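Long-range contacts in fiber (Bovine adenovirus 4, PDB 4UE0), which forms the trimeric head domain of the viral fibre, the part that probably attaches the virion to a receptor on the host cell: residues A[14-19]-A[50-55]; A[43-48]-A[103-108]; A[74-79]-A[107-112]. All blocks are in the same frame, centred on the assembly; numbering follows the deposited sequence. Where two conformers were deposited one is given.

Contact 1: residues A[14-19]-A[50-55]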
# COMPACT_ATOMS: atom_id res chain seq x y z
N VAL A 14 -16.87 -2.91 -11.03
CA VAL A 14 -16.90 -3.93 -12.07
C VAL A 14 -17.52 -5.20 -11.51
O VAL A 14 -16.98 -5.78 -10.57
CB VAL A 14 -15.47 -4.26 -12.55
CG1 VAL A 14 -15.48 -5.32 -13.64
CG2 VAL A 14 -14.79 -3.00 -13.06
N GLY A 15 -18.61 -5.64 -12.11
CA GLY A 15 -19.12 -6.98 -11.86
C GLY A 15 -18.39 -7.97 -12.76
O GLY A 15 -18.36 -7.81 -13.97
N PHE A 16 -17.76 -8.98 -12.17
CA PHE A 16 -17.01 -9.96 -12.93
C PHE A 16 -17.35 -11.31 -12.37
O PHE A 16 -17.17 -11.57 -11.19
CB PHE A 16 -15.51 -9.74 -12.84
CG PHE A 16 -14.73 -10.62 -13.78
CD1 PHE A 16 -14.67 -10.32 -15.12
CD2 PHE A 16 -14.09 -11.73 -13.32
CE1 PHE A 16 -13.98 -11.13 -15.99
CE2 PHE A 16 -13.39 -12.55 -14.19
CZ PHE A 16 -13.34 -12.23 -15.55
N MET A 17 -17.87 -12.09 -13.31
CA MET A 17 -18.64 -13.21 -13.02
C MET A 17 -19.59 -12.72 -11.92
O MET A 17 -20.27 -11.67 -12.11
CB MET A 17 -17.68 -14.34 -12.68
CG MET A 17 -16.59 -14.47 -13.78
SD MET A 17 -17.10 -15.13 -15.41
CE MET A 17 -16.13 -14.32 -16.69
N ASP A 18 -19.59 -13.45 -10.80
CA ASP A 18 -20.55 -13.37 -9.72
C ASP A 18 -19.97 -12.58 -8.54
O ASP A 18 -20.45 -12.74 -7.42
CB ASP A 18 -20.87 -14.83 -9.33
CG ASP A 18 -22.19 -14.99 -8.59
OD1 ASP A 18 -23.11 -14.16 -8.69
OD2 ASP A 18 -22.24 -15.99 -7.83
N PHE A 19 -18.96 -11.72 -8.75
CA PHE A 19 -18.44 -10.88 -7.67
C PHE A 19 -18.15 -9.47 -8.21
O PHE A 19 -18.30 -9.18 -9.41
CB PHE A 19 -17.24 -11.54 -6.95
CG PHE A 19 -16.01 -11.72 -7.80
CD1 PHE A 19 -15.83 -12.86 -8.58
CD2 PHE A 19 -15.00 -10.74 -7.83
CE1 PHE A 19 -14.69 -13.05 -9.35
CE2 PHE A 19 -13.86 -10.92 -8.60
CZ PHE A 19 -13.73 -12.05 -9.38
N THR A 50 -7.56 -15.99 -12.66
CA THR A 50 -6.25 -15.44 -12.92
C THR A 50 -6.34 -14.07 -13.56
O THR A 50 -5.38 -13.31 -13.52
CB THR A 50 -5.40 -16.36 -13.82
OG1 THR A 50 -6.10 -16.68 -15.02
CG2 THR A 50 -5.09 -17.63 -13.11
N THR A 51 -7.46 -13.77 -14.20
CA THR A 51 -7.61 -12.52 -14.94
C THR A 51 -9.00 -11.96 -14.73
O THR A 51 -9.98 -12.71 -14.80
CB THR A 51 -7.40 -12.70 -16.47
OG1 THR A 51 -6.19 -13.44 -16.71
CG2 THR A 51 -7.40 -11.38 -17.19
N ILE A 52 -9.08 -10.66 -14.45
CA ILE A 52 -10.33 -9.92 -14.44
C ILE A 52 -10.24 -8.90 -15.55
O ILE A 52 -9.27 -8.16 -15.63
CB ILE A 52 -10.56 -9.21 -13.10
CG1 ILE A 52 -10.73 -10.23 -11.98
CG2 ILE A 52 -11.76 -8.30 -13.18
CD1 ILE A 52 -10.73 -9.62 -10.59
N TYR A 53 -11.22 -8.90 -16.45
CA TYR A 53 -11.20 -7.97 -17.58
C TYR A 53 -12.57 -7.32 -17.71
O TYR A 53 -13.59 -7.86 -17.26
CB TYR A 53 -10.80 -8.70 -18.87
CG TYR A 53 -11.68 -9.85 -19.19
CD1 TYR A 53 -12.96 -9.65 -19.73
CD2 TYR A 53 -11.30 -11.14 -18.90
CE1 TYR A 53 -13.80 -10.70 -19.94
CE2 TYR A 53 -12.13 -12.21 -19.17
CZ TYR A 53 -13.40 -11.98 -19.69
OH TYR A 53 -14.25 -13.04 -19.92
N PHE A 54 -12.60 -6.18 -18.37
CA PHE A 54 -13.81 -5.42 -18.54
C PHE A 54 -13.54 -4.29 -19.52
O PHE A 54 -12.40 -3.96 -19.84
CB PHE A 54 -14.31 -4.88 -17.19
CG PHE A 54 -13.32 -3.98 -16.50
CD1 PHE A 54 -12.30 -4.51 -15.72
CD2 PHE A 54 -13.42 -2.61 -16.66
CE1 PHE A 54 -11.39 -3.68 -15.11
CE2 PHE A 54 -12.53 -1.77 -16.05
CZ PHE A 54 -11.52 -2.30 -15.28
N GLN A 55 -14.62 -3.68 -19.97
CA GLN A 55 -14.54 -2.58 -20.90
C GLN A 55 -14.52 -1.28 -20.10
O GLN A 55 -15.37 -1.04 -19.23
CB GLN A 55 -15.68 -2.64 -21.91
CG GLN A 55 -15.47 -1.82 -23.16
CD GLN A 55 -16.57 -2.09 -24.17
OE1 GLN A 55 -17.48 -2.90 -23.93
NE2 GLN A 55 -16.50 -1.41 -25.30

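Contact 2: residues A[43-48]-A[103-108]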
# COMPACT_ATOMS: atom_id res chain seq x y z
N PHE A 43 -11.58 -7.43 -2.18
CA PHE A 43 -12.66 -8.13 -2.85
C PHE A 43 -12.54 -9.61 -2.59
O PHE A 43 -11.48 -10.13 -2.23
CB PHE A 43 -12.67 -7.84 -4.35
CG PHE A 43 -11.48 -8.41 -5.10
CD1 PHE A 43 -10.27 -7.73 -5.11
CD2 PHE A 43 -11.57 -9.60 -5.78
CE1 PHE A 43 -9.17 -8.23 -5.78
CE2 PHE A 43 -10.47 -10.11 -6.45
CZ PHE A 43 -9.27 -9.43 -6.43
N MET A 44 -13.65 -10.31 -2.82
CA MET A 44 -13.73 -11.74 -2.55
C MET A 44 -14.07 -12.47 -3.86
O MET A 44 -15.25 -12.54 -4.27
CB MET A 44 -14.72 -12.15 -1.48
CG MET A 44 -14.60 -13.63 -1.19
SD MET A 44 -15.75 -14.14 0.08
CE MET A 44 -14.82 -13.69 1.55
N PRO A 45 -13.07 -13.02 -4.54
CA PRO A 45 -13.36 -13.79 -5.73
C PRO A 45 -14.07 -15.08 -5.34
O PRO A 45 -13.80 -15.65 -4.28
CB PRO A 45 -11.96 -14.07 -6.30
CG PRO A 45 -11.08 -14.14 -5.12
CD PRO A 45 -11.63 -13.09 -4.17
N THR A 46 -14.91 -15.59 -6.22
CA THR A 46 -15.71 -16.78 -5.95
C THR A 46 -15.23 -17.99 -6.73
O THR A 46 -15.83 -19.06 -6.65
CB THR A 46 -17.19 -16.50 -6.30
OG1 THR A 46 -17.25 -16.04 -7.64
CG2 THR A 46 -17.76 -15.42 -5.40
N SER A 47 -14.15 -17.81 -7.49
CA SER A 47 -13.56 -18.87 -8.29
C SER A 47 -12.07 -18.57 -8.42
O SER A 47 -11.60 -17.50 -8.04
CB SER A 47 -14.21 -19.00 -9.66
OG SER A 47 -14.01 -17.84 -10.45
N ASP A 48 -11.34 -19.52 -8.96
CA ASP A 48 -9.89 -19.45 -9.03
C ASP A 48 -9.45 -18.66 -10.25
O ASP A 48 -8.75 -19.15 -11.11
CB ASP A 48 -9.27 -20.85 -9.01
CG ASP A 48 -9.64 -21.69 -10.21
OD1 ASP A 48 -10.71 -21.46 -10.82
OD2 ASP A 48 -8.84 -22.61 -10.55
N SER A 103 -0.79 -15.75 -10.12
CA SER A 103 -1.27 -17.10 -10.03
C SER A 103 -2.75 -17.03 -9.70
O SER A 103 -3.28 -15.96 -9.37
CB SER A 103 -0.41 -17.92 -9.06
OG SER A 103 -0.51 -17.50 -7.77
N SER A 104 -3.42 -18.17 -9.80
CA SER A 104 -4.85 -18.19 -9.56
C SER A 104 -5.18 -17.85 -8.11
O SER A 104 -4.55 -18.33 -7.18
CB SER A 104 -5.44 -19.54 -9.96
OG SER A 104 -4.92 -20.60 -9.17
N LEU A 105 -6.20 -17.04 -7.94
CA LEU A 105 -6.66 -16.68 -6.61
C LEU A 105 -7.39 -17.87 -5.95
O LEU A 105 -7.95 -18.74 -6.61
CB LEU A 105 -7.59 -15.46 -6.69
CG LEU A 105 -6.97 -14.20 -7.28
CD1 LEU A 105 -8.04 -13.13 -7.42
CD2 LEU A 105 -5.86 -13.69 -6.41
N GLU A 106 -7.36 -17.91 -4.62
CA GLU A 106 -8.15 -18.88 -3.88
C GLU A 106 -9.60 -18.43 -3.83
O GLU A 106 -9.88 -17.30 -3.42
CB GLU A 106 -7.66 -19.01 -2.44
CG GLU A 106 -6.21 -19.42 -2.31
CD GLU A 106 -5.97 -20.83 -2.78
OE1 GLU A 106 -6.82 -21.70 -2.53
OE2 GLU A 106 -4.92 -21.06 -3.39
N PRO A 107 -10.55 -19.30 -4.19
CA PRO A 107 -11.94 -18.90 -4.06
C PRO A 107 -12.36 -18.61 -2.62
O PRO A 107 -11.95 -19.29 -1.70
CB PRO A 107 -12.70 -20.14 -4.57
CG PRO A 107 -11.72 -20.91 -5.40
CD PRO A 107 -10.41 -20.66 -4.74
N ASN A 108 -13.24 -17.63 -2.47
CA ASN A 108 -13.95 -17.38 -1.21
C ASN A 108 -13.05 -16.95 -0.04
O ASN A 108 -13.39 -17.14 1.11
CB ASN A 108 -14.83 -18.58 -0.84
CG ASN A 108 -15.71 -19.01 -1.99
OD1 ASN A 108 -15.73 -20.18 -2.41
ND2 ASN A 108 -16.39 -18.04 -2.56
O HOH W 1 -16.99 -20.85 -4.98

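Contact 3: residues A[74-79]-A[107-112]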
# COMPACT_ATOMS: atom_id res chain seq x y z
N CYS A 74 -0.93 -7.91 -3.99
CA CYS A 74 -1.97 -8.13 -3.01
C CYS A 74 -1.76 -9.46 -2.37
O CYS A 74 -0.87 -10.23 -2.77
CB CYS A 74 -3.35 -8.00 -3.67
SG CYS A 74 -3.71 -9.27 -4.88
N THR A 75 -2.58 -9.78 -1.35
CA THR A 75 -2.44 -11.04 -0.64
C THR A 75 -3.80 -11.67 -0.37
O THR A 75 -4.83 -11.02 -0.39
CB THR A 75 -1.71 -10.87 0.72
OG1 THR A 75 -2.54 -10.14 1.64
CG2 THR A 75 -0.34 -10.19 0.55
N GLN A 76 -3.72 -12.96 -0.08
CA GLN A 76 -4.81 -13.69 0.59
C GLN A 76 -4.23 -14.48 1.76
O GLN A 76 -3.09 -14.95 1.71
CB GLN A 76 -5.49 -14.70 -0.34
CG GLN A 76 -6.28 -14.06 -1.46
CD GLN A 76 -6.91 -15.11 -2.33
OE1 GLN A 76 -6.22 -15.96 -2.91
NE2 GLN A 76 -8.23 -15.10 -2.43
N GLN A 77 -5.02 -14.58 2.81
CA GLN A 77 -4.68 -15.38 3.99
C GLN A 77 -5.41 -16.69 3.89
O GLN A 77 -6.64 -16.73 3.87
CB GLN A 77 -5.08 -14.63 5.24
CG GLN A 77 -4.81 -15.38 6.52
CD GLN A 77 -5.04 -14.57 7.75
OE1 GLN A 77 -4.63 -13.44 7.83
NE2 GLN A 77 -5.68 -15.17 8.74
N LEU A 78 -4.63 -17.76 3.78
CA LEU A 78 -5.17 -19.10 3.57
C LEU A 78 -5.71 -19.66 4.87
O LEU A 78 -5.42 -19.15 5.94
CB LEU A 78 -4.11 -19.99 2.97
CG LEU A 78 -3.88 -19.87 1.46
CD1 LEU A 78 -4.43 -18.63 0.79
CD2 LEU A 78 -2.39 -20.00 1.18
N PRO A 79 -6.53 -20.71 4.78
CA PRO A 79 -7.13 -21.23 6.00
C PRO A 79 -6.13 -21.64 7.10
O PRO A 79 -6.46 -21.53 8.29
CB PRO A 79 -7.90 -22.45 5.51
CG PRO A 79 -8.25 -22.11 4.09
CD PRO A 79 -7.05 -21.38 3.57
N PRO A 107 -10.55 -19.30 -4.19
CA PRO A 107 -11.94 -18.90 -4.06
C PRO A 107 -12.36 -18.61 -2.62
O PRO A 107 -11.95 -19.29 -1.70
CB PRO A 107 -12.70 -20.14 -4.57
CG PRO A 107 -11.72 -20.91 -5.40
CD PRO A 107 -10.41 -20.66 -4.74
N ASN A 108 -13.24 -17.63 -2.47
CA ASN A 108 -13.95 -17.38 -1.21
C ASN A 108 -13.05 -16.95 -0.04
O ASN A 108 -13.39 -17.14 1.11
CB ASN A 108 -14.83 -18.58 -0.84
CG ASN A 108 -15.71 -19.01 -1.99
OD1 ASN A 108 -15.73 -20.18 -2.41
ND2 ASN A 108 -16.39 -18.04 -2.56
N ILE A 109 -11.93 -16.33 -0.39
CA ILE A 109 -11.05 -15.74 0.58
C ILE A 109 -10.80 -14.29 0.14
O ILE A 109 -10.53 -14.02 -1.03
CB ILE A 109 -9.70 -16.51 0.66
CG1 ILE A 109 -9.94 -17.92 1.17
CG2 ILE A 109 -8.71 -15.73 1.53
CD1 ILE A 109 -8.68 -18.74 1.29
N MET A 110 -10.87 -13.37 1.08
CA MET A 110 -10.69 -11.97 0.76
C MET A 110 -9.28 -11.68 0.22
O MET A 110 -8.30 -12.21 0.71
CB MET A 110 -10.92 -11.11 2.01
CG MET A 110 -11.15 -9.64 1.69
SD MET A 110 -12.74 -9.28 0.88
CE MET A 110 -13.86 -9.62 2.23
N VAL A 111 -9.22 -10.82 -0.78
CA VAL A 111 -7.97 -10.31 -1.37
C VAL A 111 -7.80 -8.90 -0.83
O VAL A 111 -8.75 -8.10 -0.87
CB VAL A 111 -8.04 -10.29 -2.90
CG1 VAL A 111 -6.77 -9.71 -3.50
CG2 VAL A 111 -8.29 -11.68 -3.46
N SER A 112 -6.58 -8.58 -0.36
CA SER A 112 -6.34 -7.24 0.17
C SER A 112 -6.43 -6.15 -0.91
O SER A 112 -6.16 -6.39 -2.08
CB SER A 112 -4.98 -7.18 0.84
OG SER A 112 -3.94 -7.59 -0.03
O HOH W 2 -7.45 -12.92 3.16

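Contact 1: residues A[14-19]-A[50-55]
Phe16 lays one face of its ring on the backbone of Ile52, whose CA stands 4.0 Å from the Phe16 ring centroid. Ile52 CG2 reaches the same ring at Phe16 CG, 3.8 Å away. The outer rim of Phe16 then runs edge-on into the face of Tyr53, a T-shaped pair with centroids 5.0 Å apart and planes at 83°. Tyr53 belongs to the exposed side of strand 51-55, yet its CG is folded between backbone N and carbonyl carbon (chi1 57°), which swings the ring back over Phe16 as a lid. A residue with a hydroxyl suits this outer place, while phenylalanine suits the buried one beneath it.

Further in, Val14 points CG2 squarely at the Phe54 ring, 3.7 Å from its centroid and 4° off the normal, a CH-pi contact. Phe19, at the end of the type II' turn 16-19, offers its ring edge to Ile52 CD1. Strands 8-16 and 51-55 come from different sheets, which Arg12 NH1 also ties through Gln55 O; Ile21 and Leu23 continue the apolar layer. Between 14-19 and 50-55 themselves, aromatic faces, edges and methyl groups carry the contact, implying cohesion by shape and exclusion of water.

Contact 2: residues A[43-48]-A[103-108]
Pro45 and Leu105 meet at the buried end of these two loops, Pro45 CG lying 3.9 Å from Leu105 CD1. The leucine holds CG beside its backbone N (chi1 -60°) and extends CD1 inward, so that this one methyl also touches the edge of the Phe43 ring, near the ring plane, at 4.0 Å from Phe43 CE2. Phe43 gets there by a less common torsion: its CG sits between N and the carbonyl carbon (chi1 67°), turning the ring into the interior, where it also packs on Phe19 and Ile21. Leucine suits this corner by its apolar, branched shape, and the rigid proline ring fills its share at little entropic cost.

The backbones are tied by Asn108 N, which donates to Pro45 O over 2.7 Å and almost straight, at 165°. Proline has no N-H to give, but its carbonyl remains a good acceptor. Both segments are irregular connections of the beta-sandwich head: the loop 43-48 leads from strand 34-40 to strand 51-55, and the loop 103-108 lies between strand 96-101 and strand 114-120, so the bond links crossings between the two sheets.

Outward the contact becomes mixed. Asn108 has a positive phi, which asparagine tolerates better than most residues, and its side chain turns back toward the other loop, bringing ND2 to 3.7 Å from Thr46 CA. Its OD1 and Thr46 O each accept a hydrogen bond from one bridging water. Met44, in the conformer given, lies against the Asn108 backbone. Pro107 CG rests on the peptide between Ser47 and Asp48, while Asp48 CA approaches Leu105 O at 3.2 Å in a CA-H...O contact.

Contact 3: residues A[74-79]-A[107-112]
Cys74 and Val111 pack closely at the inner end of this contact, with Cys74 SG 3.4 Å from Val111 CG1. Next to them Ser112 is joined to Thr75 twice: Ser112 OG accepts from Thr75 N (2.9 Å), and Ser112 N donates to Thr75 O (3.0 Å). The small hydroxyl thus stands in for a backbone acceptor where 107-112 is not a regular strand. Tyr71 of the second subunit closes this end, its OH bonding Thr75 OG1. Gln76, extended beyond CG, passes across Val111 CG2 and delivers NE2 to Ile109 O at 2.9 Å; the donor lies well above the carbonyl plane, and the bond is bent to 144°. Its other amide atom, OE1, accepts from Glu106 N, so both ends of this buried amide are used. Ile109 CG2 fits closely too, 3.3 Å from Gln77 O.

Beyond, the fit loosens. A water spans the gap, accepting from Gln77 N and donating to Met110 O, and Ile109 CD1 reaches Pro79 CD only at 3.9 Å. Here an irregular segment runs beside strand 70-77, the outermost of its antiparallel sheet within this chain, at a subunit boundary, in keeping with the trimeric beta-sandwich heads of adenovirus fibres.

In the fold
Contact 1 is the most buried of the three and joins the two sheets through strands 8-16 and 51-55, almost wholly by aromatic and aliphatic groups. Contacts 2 and 3 are only partly buried; in each, direct hydrogen bonding and a bridging water join the apolar contacts, with an amide and a hydroxyl taking part in contact 3. Those two share Pro107 and Asn108, with centres about 7 Å apart, and the loop 103-112 lies between loop 43-48 and strand 70-77 and bonds to both. Phe19 connects contact 1 to contact 2 by packing on Phe43 and Thr46. Contacts 1 and 3 do not touch, yet they involve the opposite outermost strands of one sheet; contact 3 alone meets another subunit.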